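Local coordinates for protein PA1221 (Pseudomonas aeruginosa, PDB 4DG9) that combines an AMP-binding enzyme region of the ANL clan with a phosphopantetheine-attachment carrier region in a single chain, at residues 40-45 and 54-59; 66-71 and 150-155; 81-86 and 107-112. All coordinates share one frame; numbering follows the deposited sequence.

Contact 1. Residues 40-45 and 54-59; sequences HPHREA and DYRQLL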
# COMPACT_ATOMS: atom_id res chain seq x y z
N HIS A 40 -25.89 -15.80 2.83
CA HIS A 40 -24.84 -16.81 2.91
C HIS A 40 -24.36 -17.05 4.33
O HIS A 40 -23.16 -16.96 4.60
CB HIS A 40 -23.64 -16.36 2.07
CG HIS A 40 -23.96 -16.03 0.65
ND1 HIS A 40 -24.41 -16.96 -0.25
CD2 HIS A 40 -23.85 -14.86 -0.03
CE1 HIS A 40 -24.57 -16.39 -1.43
NE2 HIS A 40 -24.24 -15.11 -1.32
N PRO A 41 -25.27 -17.43 5.22
CA PRO A 41 -24.88 -17.49 6.63
C PRO A 41 -23.71 -18.44 6.88
O PRO A 41 -22.89 -18.17 7.76
CB PRO A 41 -26.14 -18.00 7.33
CG PRO A 41 -27.26 -17.70 6.36
CD PRO A 41 -26.65 -17.89 5.01
N HIS A 42 -23.65 -19.53 6.11
CA HIS A 42 -22.65 -20.58 6.34
C HIS A 42 -21.42 -20.55 5.46
O HIS A 42 -20.58 -21.44 5.56
CB HIS A 42 -23.32 -21.95 6.24
CG HIS A 42 -24.60 -22.02 7.00
ND1 HIS A 42 -24.68 -21.74 8.34
CD2 HIS A 42 -25.86 -22.30 6.59
CE1 HIS A 42 -25.94 -21.85 8.74
NE2 HIS A 42 -26.67 -22.19 7.69
N ARG A 43 -21.30 -19.55 4.60
CA ARG A 43 -20.11 -19.43 3.77
C ARG A 43 -18.99 -18.90 4.64
O ARG A 43 -19.25 -18.10 5.55
CB ARG A 43 -20.35 -18.47 2.61
CG ARG A 43 -21.42 -18.91 1.61
CD ARG A 43 -21.22 -18.21 0.26
NE ARG A 43 -19.92 -18.52 -0.33
CZ ARG A 43 -19.65 -19.66 -0.96
NH1 ARG A 43 -20.61 -20.57 -1.10
NH2 ARG A 43 -18.45 -19.88 -1.48
N GLU A 44 -17.75 -19.32 4.37
CA GLU A 44 -16.61 -18.76 5.07
C GLU A 44 -16.50 -17.28 4.73
O GLU A 44 -16.37 -16.91 3.56
CB GLU A 44 -15.31 -19.45 4.64
CG GLU A 44 -15.09 -20.83 5.21
CD GLU A 44 -13.73 -21.42 4.82
OE1 GLU A 44 -13.62 -22.03 3.74
OE2 GLU A 44 -12.76 -21.28 5.61
N ALA A 45 -16.57 -16.44 5.76
CA ALA A 45 -16.25 -15.02 5.65
C ALA A 45 -14.75 -14.76 5.84
O ALA A 45 -14.17 -13.88 5.20
CB ALA A 45 -17.07 -14.19 6.63
N ASP A 54 -17.78 -18.00 9.83
CA ASP A 54 -18.73 -17.82 8.74
C ASP A 54 -19.46 -16.48 8.83
O ASP A 54 -19.27 -15.74 9.80
CB ASP A 54 -19.68 -19.03 8.56
CG ASP A 54 -20.64 -19.26 9.73
OD1 ASP A 54 -21.14 -18.30 10.36
OD2 ASP A 54 -20.94 -20.45 9.97
N TYR A 55 -20.27 -16.17 7.82
CA TYR A 55 -20.94 -14.87 7.75
C TYR A 55 -21.83 -14.57 8.96
O TYR A 55 -21.72 -13.51 9.55
CB TYR A 55 -21.72 -14.72 6.44
CG TYR A 55 -20.86 -14.19 5.32
CD1 TYR A 55 -19.99 -15.03 4.65
CD2 TYR A 55 -20.89 -12.85 4.94
CE1 TYR A 55 -19.19 -14.57 3.63
CE2 TYR A 55 -20.08 -12.38 3.91
CZ TYR A 55 -19.24 -13.26 3.27
OH TYR A 55 -18.41 -12.86 2.27
N ARG A 56 -22.70 -15.50 9.32
CA ARG A 56 -23.54 -15.36 10.51
C ARG A 56 -22.72 -15.05 11.78
O ARG A 56 -23.06 -14.15 12.54
CB ARG A 56 -24.39 -16.62 10.71
CG ARG A 56 -25.44 -16.50 11.80
CD ARG A 56 -25.96 -17.86 12.27
NE ARG A 56 -26.70 -18.59 11.24
CZ ARG A 56 -27.77 -18.12 10.59
NH1 ARG A 56 -28.24 -16.91 10.86
NH2 ARG A 56 -28.38 -18.87 9.67
N GLN A 57 -21.62 -15.79 11.98
CA GLN A 57 -20.73 -15.56 13.12
C GLN A 57 -20.04 -14.20 13.04
O GLN A 57 -19.98 -13.45 14.02
CB GLN A 57 -19.69 -16.68 13.22
CG GLN A 57 -20.31 -18.08 13.23
CD GLN A 57 -19.32 -19.22 13.41
OE1 GLN A 57 -18.33 -19.36 12.67
NE2 GLN A 57 -19.58 -20.06 14.41
N LEU A 58 -19.53 -13.86 11.86
CA LEU A 58 -18.90 -12.56 11.74
C LEU A 58 -19.93 -11.50 12.14
O LEU A 58 -19.66 -10.66 13.01
CB LEU A 58 -18.36 -12.33 10.33
CG LEU A 58 -17.62 -11.01 10.11
CD1 LEU A 58 -16.49 -10.84 11.13
CD2 LEU A 58 -17.08 -10.95 8.70
N LEU A 59 -21.12 -11.57 11.55
CA LEU A 59 -22.17 -10.60 11.83
C LEU A 59 -22.51 -10.49 13.32
O LEU A 59 -22.62 -9.37 13.84
CB LEU A 59 -23.43 -10.92 11.05
CG LEU A 59 -24.60 -9.93 11.21
CD1 LEU A 59 -24.23 -8.52 10.79
CD2 LEU A 59 -25.75 -10.41 10.40
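P41 and R43 point their backbone carbonyls at the first turn of helix 55-72 from a type I beta turn, H40 to R43, that follows helix 29-39. P41 O accepts from R56 N at 3.1 Å in an almost straight bond. R43 O takes Y55 N at 3.1 Å in a more bent bond (140° at the hydrogen). One step further, E44 and D54 form an antiparallel, non-hydrogen-bonded pair with diverging side chains, where strands 44-48 and 51-54 meet. D54 is the N-cap: chi1 of 66° sets CG between its backbone N and carbonyl carbon, and OD1 receives Q57 N at 3.0 Å. Q57 OE1 returns the bond by accepting from D54 N at 3.2 Å, which completes a capping box. The Y55 ring meets A45 with one face and R43 O at its edge. A45 CB sits over that face, 3.8 Å from the ring centroid, as a CH-pi contact, and CD2 of L58 reaches the same methyl at 3.8 Å. The phenol OH of Y55 goes on to G230 O. On the outer side the R56 guanidinium lays one face on P41 CB, which is 3.4 Å from NH2, while CE1 of H42 approaches that guanidinium at its edge. Three successive amide N-H groups at the helix start, those of Y55, R56 and Q57, thus find acceptors in two turn carbonyls and one carboxylate, and the helix end would probably favour the negative charge of D54.

Contact 2. Residues 66-71 and 150-155; sequences SDYLLE and PAAPAS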
# COMPACT_ATOMS: atom_id res chain seq x y z
N SER A 66 -20.22 -3.79 18.30
CA SER A 66 -20.90 -2.56 17.97
C SER A 66 -21.75 -2.10 19.16
O SER A 66 -21.76 -0.93 19.49
CB SER A 66 -21.75 -2.75 16.71
OG SER A 66 -22.35 -1.54 16.31
N ASP A 67 -22.45 -3.03 19.82
CA ASP A 67 -23.19 -2.71 21.05
C ASP A 67 -22.30 -1.97 22.05
O ASP A 67 -22.68 -0.93 22.63
CB ASP A 67 -23.79 -3.98 21.66
CG ASP A 67 -24.86 -4.62 20.76
OD1 ASP A 67 -25.62 -3.87 20.10
OD2 ASP A 67 -24.95 -5.87 20.71
N TYR A 68 -21.09 -2.49 22.23
CA TYR A 68 -20.10 -1.76 23.06
C TYR A 68 -19.75 -0.32 22.56
O TYR A 68 -19.75 0.67 23.33
CB TYR A 68 -18.84 -2.63 23.18
CG TYR A 68 -17.70 -2.06 23.98
CD1 TYR A 68 -17.64 -2.20 25.37
CD2 TYR A 68 -16.65 -1.41 23.34
CE1 TYR A 68 -16.58 -1.68 26.09
CE2 TYR A 68 -15.58 -0.89 24.06
CZ TYR A 68 -15.55 -1.02 25.42
OH TYR A 68 -14.48 -0.50 26.10
N LEU A 69 -19.45 -0.21 21.26
CA LEU A 69 -19.10 1.08 20.66
C LEU A 69 -20.20 2.13 20.80
O LEU A 69 -19.95 3.27 21.18
CB LEU A 69 -18.70 0.93 19.19
CG LEU A 69 -17.49 -0.00 19.00
CD1 LEU A 69 -17.08 -0.12 17.54
CD2 LEU A 69 -16.31 0.43 19.88
N LEU A 70 -21.43 1.72 20.49
CA LEU A 70 -22.59 2.58 20.56
C LEU A 70 -22.83 3.00 21.99
O LEU A 70 -23.25 4.14 22.25
CB LEU A 70 -23.83 1.87 20.00
CG LEU A 70 -23.76 1.78 18.48
CD1 LEU A 70 -24.92 1.01 17.89
CD2 LEU A 70 -23.71 3.17 17.89
N GLU A 71 -22.56 2.09 22.92
CA GLU A 71 -22.63 2.51 24.30
C GLU A 71 -21.69 3.69 24.53
O GLU A 71 -22.11 4.72 25.06
CB GLU A 71 -22.33 1.39 25.27
CG GLU A 71 -22.74 1.73 26.68
CD GLU A 71 -21.84 1.11 27.72
OE1 GLU A 71 -21.28 0.03 27.45
OE2 GLU A 71 -21.69 1.71 28.81
N PRO A 150 -16.13 -7.92 27.63
CA PRO A 150 -17.24 -8.23 28.55
C PRO A 150 -18.59 -8.58 27.92
O PRO A 150 -19.40 -9.20 28.60
CB PRO A 150 -17.39 -6.92 29.34
CG PRO A 150 -16.07 -6.20 29.21
CD PRO A 150 -15.21 -6.95 28.22
N ALA A 151 -18.82 -8.23 26.66
CA ALA A 151 -20.16 -8.35 26.09
C ALA A 151 -21.16 -7.38 26.73
O ALA A 151 -21.99 -7.78 27.56
CB ALA A 151 -20.66 -9.78 26.15
N ALA A 152 -21.04 -6.11 26.34
CA ALA A 152 -21.84 -4.97 26.82
C ALA A 152 -23.35 -5.07 26.52
O ALA A 152 -23.80 -6.05 25.94
CB ALA A 152 -21.26 -3.69 26.24
N PRO A 153 -24.12 -4.03 26.89
CA PRO A 153 -25.58 -4.15 27.01
C PRO A 153 -26.38 -4.53 25.76
O PRO A 153 -27.08 -3.72 25.15
CB PRO A 153 -26.01 -2.77 27.49
CG PRO A 153 -24.86 -2.31 28.30
CD PRO A 153 -23.64 -2.81 27.56
N ALA A 154 -26.18 -5.78 25.34
CA ALA A 154 -27.24 -6.66 24.83
C ALA A 154 -27.96 -6.25 23.56
O ALA A 154 -28.58 -7.09 22.90
CB ALA A 154 -28.26 -6.96 25.95
N SER A 155 -27.90 -4.97 23.22
CA SER A 155 -28.29 -4.52 21.88
C SER A 155 -28.36 -3.02 21.79
O SER A 155 -28.53 -2.32 22.79
CB SER A 155 -29.64 -5.09 21.46
OG SER A 155 -30.11 -4.42 20.30
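Y68 has CG anti to its backbone N (chi1 179°), and the ring edge at CD1 lies 4.0 Å from A152 CB. The A152 methyl points at helix 55-72 and also approaches Y68 CA, 3.9 Å away. One turn on, E71 likewise sends CG away from its N, then bends at chi2 (-148°), which places OE1 3.7 Å from P153 CD, with the A152 methyl close by; the E71 and P153 side chains cross at about a right angle. D67 directs its carboxylate at the other end of the loop, where OD1 comes 3.3 Å from S155 CA. The same oxygen has a stronger partner in R158, a salt bridge just beyond the loop segment. P153 to S155 are poorly ordered, and the inverse gamma turn centred on P153 is doubtful because its closing bond is too short. Van der Waals contacts carry the pairing, and the far flank of the helix is held by L69 against helix 88-99. This is a loop draped over the outer side of a helix in the alpha/beta part of the AMP-binding region, on the way from strand 143-145 to strand 166-171.

Contact 3. Residues 81-86 and 107-112; sequences GVYGEY and IDLKQP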
# COMPACT_ATOMS: atom_id res chain seq x y z
N GLY A 81 -9.85 4.14 16.16
CA GLY A 81 -8.62 3.48 15.75
C GLY A 81 -8.65 1.97 15.89
O GLY A 81 -9.40 1.40 16.68
N VAL A 82 -7.80 1.32 15.11
CA VAL A 82 -7.60 -0.11 15.18
C VAL A 82 -6.11 -0.40 15.14
O VAL A 82 -5.37 0.18 14.33
CB VAL A 82 -8.27 -0.82 14.00
CG1 VAL A 82 -7.88 -2.31 13.98
CG2 VAL A 82 -9.77 -0.67 14.10
N TYR A 83 -5.66 -1.28 16.02
CA TYR A 83 -4.30 -1.78 15.93
C TYR A 83 -4.18 -3.29 15.98
O TYR A 83 -5.00 -3.98 16.59
CB TYR A 83 -3.36 -1.17 16.97
CG TYR A 83 -1.94 -1.64 16.70
CD1 TYR A 83 -1.39 -1.51 15.42
CD2 TYR A 83 -1.18 -2.26 17.69
CE1 TYR A 83 -0.10 -1.96 15.14
CE2 TYR A 83 0.12 -2.72 17.42
CZ TYR A 83 0.66 -2.56 16.14
OH TYR A 83 1.94 -3.00 15.86
N GLY A 84 -3.10 -3.77 15.38
CA GLY A 84 -2.77 -5.17 15.25
C GLY A 84 -2.81 -5.71 13.83
O GLY A 84 -3.58 -5.28 12.98
N GLU A 85 -1.97 -6.72 13.62
CA GLU A 85 -1.86 -7.39 12.35
C GLU A 85 -3.16 -8.09 12.09
O GLU A 85 -3.93 -8.35 13.02
CB GLU A 85 -0.75 -8.44 12.41
CG GLU A 85 0.61 -7.86 12.71
CD GLU A 85 1.15 -7.04 11.56
OE1 GLU A 85 0.84 -7.37 10.40
OE2 GLU A 85 1.88 -6.06 11.82
N TYR A 86 -3.41 -8.41 10.83
CA TYR A 86 -4.68 -8.98 10.46
C TYR A 86 -5.04 -10.18 11.34
O TYR A 86 -4.23 -11.08 11.53
CB TYR A 86 -4.65 -9.39 8.99
CG TYR A 86 -4.69 -8.20 8.07
CD1 TYR A 86 -5.76 -7.30 8.13
CD2 TYR A 86 -3.68 -7.97 7.14
CE1 TYR A 86 -5.82 -6.21 7.30
CE2 TYR A 86 -3.73 -6.88 6.30
CZ TYR A 86 -4.81 -6.00 6.39
OH TYR A 86 -4.89 -4.90 5.58
N ILE A 107 -3.97 2.61 13.12
CA ILE A 107 -2.80 3.14 13.79
C ILE A 107 -1.73 2.07 13.76
O ILE A 107 -1.88 1.03 14.37
CB ILE A 107 -3.10 3.42 15.23
CG1 ILE A 107 -4.26 4.42 15.30
CG2 ILE A 107 -1.84 3.92 15.92
CD1 ILE A 107 -3.94 5.74 14.62
N ASP A 108 -0.64 2.33 13.05
CA ASP A 108 0.44 1.37 12.90
C ASP A 108 1.41 1.60 14.05
O ASP A 108 1.98 2.68 14.16
CB ASP A 108 1.12 1.59 11.55
CG ASP A 108 2.25 0.61 11.29
OD1 ASP A 108 2.72 -0.04 12.26
OD2 ASP A 108 2.68 0.51 10.11
N LEU A 109 1.60 0.62 14.92
CA LEU A 109 2.47 0.84 16.08
C LEU A 109 3.94 0.60 15.74
O LEU A 109 4.80 0.74 16.59
CB LEU A 109 2.02 0.05 17.32
CG LEU A 109 0.74 0.52 18.04
CD1 LEU A 109 0.56 -0.24 19.36
CD2 LEU A 109 0.74 2.02 18.30
N LYS A 110 4.20 0.25 14.49
CA LYS A 110 5.56 0.26 13.97
C LYS A 110 6.06 1.69 13.77
O LYS A 110 7.19 1.89 13.36
CB LYS A 110 5.66 -0.50 12.65
CG LYS A 110 5.44 -2.00 12.77
CD LYS A 110 5.57 -2.69 11.42
CE LYS A 110 5.02 -4.11 11.51
NZ LYS A 110 5.41 -4.78 12.79
N GLN A 111 5.20 2.67 14.04
CA GLN A 111 5.51 4.04 13.64
C GLN A 111 5.78 4.89 14.86
O GLN A 111 5.38 4.54 15.96
CB GLN A 111 4.38 4.66 12.81
CG GLN A 111 3.99 3.83 11.59
CD GLN A 111 5.16 3.58 10.62
OE1 GLN A 111 6.16 4.31 10.63
NE2 GLN A 111 5.03 2.55 9.79
N PRO A 112 6.53 5.99 14.69
CA PRO A 112 6.87 6.78 15.88
C PRO A 112 5.66 7.47 16.50
O PRO A 112 4.70 7.88 15.82
CB PRO A 112 7.90 7.79 15.36
CG PRO A 112 7.77 7.79 13.89
CD PRO A 112 7.27 6.43 13.50
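V82 O, near the end of strand 79-83, accepts a bond from I107 N at 3.1 Å, and from there the two segments run on in roughly the same direction, 42° apart. They lie at the exit of a beta-alpha-beta unit: strand 79-83, helix 88-99 and strand 103-106, with the two strands parallel neighbours in a four-stranded sheet. The bond lies beside the backbone pairing of V82 with L105, and 107-112 then leads to helix 113-123. Y83 is the main bridge. Its CG stands opposite the backbone N (chi1 -174°), which swings the ring across to the loop, where L109 lies over one face in a CH-pi contact; the pair is modelled too close for its spacing to be trusted. The I107 side chain touches N116 and C120 of helix 113-123. At the exposed end E85 is bent at chi2, which brings its carboxylate nearer to K110, and its OE2 reaches K110 NZ at 3.9 Å, a long salt bridge to a poorly ordered lysine whose side chain lies about 8 Å from the bound DG9. D108 shapes the loop: its own carbonyl closes a type I turn to Q111, and OD1 takes K110 N at 2.7 Å in an Asx turn. The other oxygen, OD2, receives Q111 NE2 at 3.1 Å, the donor standing well above the carboxylate plane while OD2 lies close to the plane of the Q111 amide.

Contacts 1 and 2 hold the same element, helix 55-72, near its start and near its end, with centres about 21 Å apart. Contact 1 is partly buried and rests on directed backbone bonds to the helix start, backed by an aromatic ring. Contact 2 is a surface contact between a helix flank and a loose loop, without such bonds. Contact 3, also partly buried and nearest the centre of the chain, is nested in the chain between the segments of contact 2; it joins a sheet strand to a connecting loop through one backbone bond and a tyrosine face. D54 caps a helix, D67 of contact 2 pairs with R158, and E85 of contact 3 makes a long salt bridge.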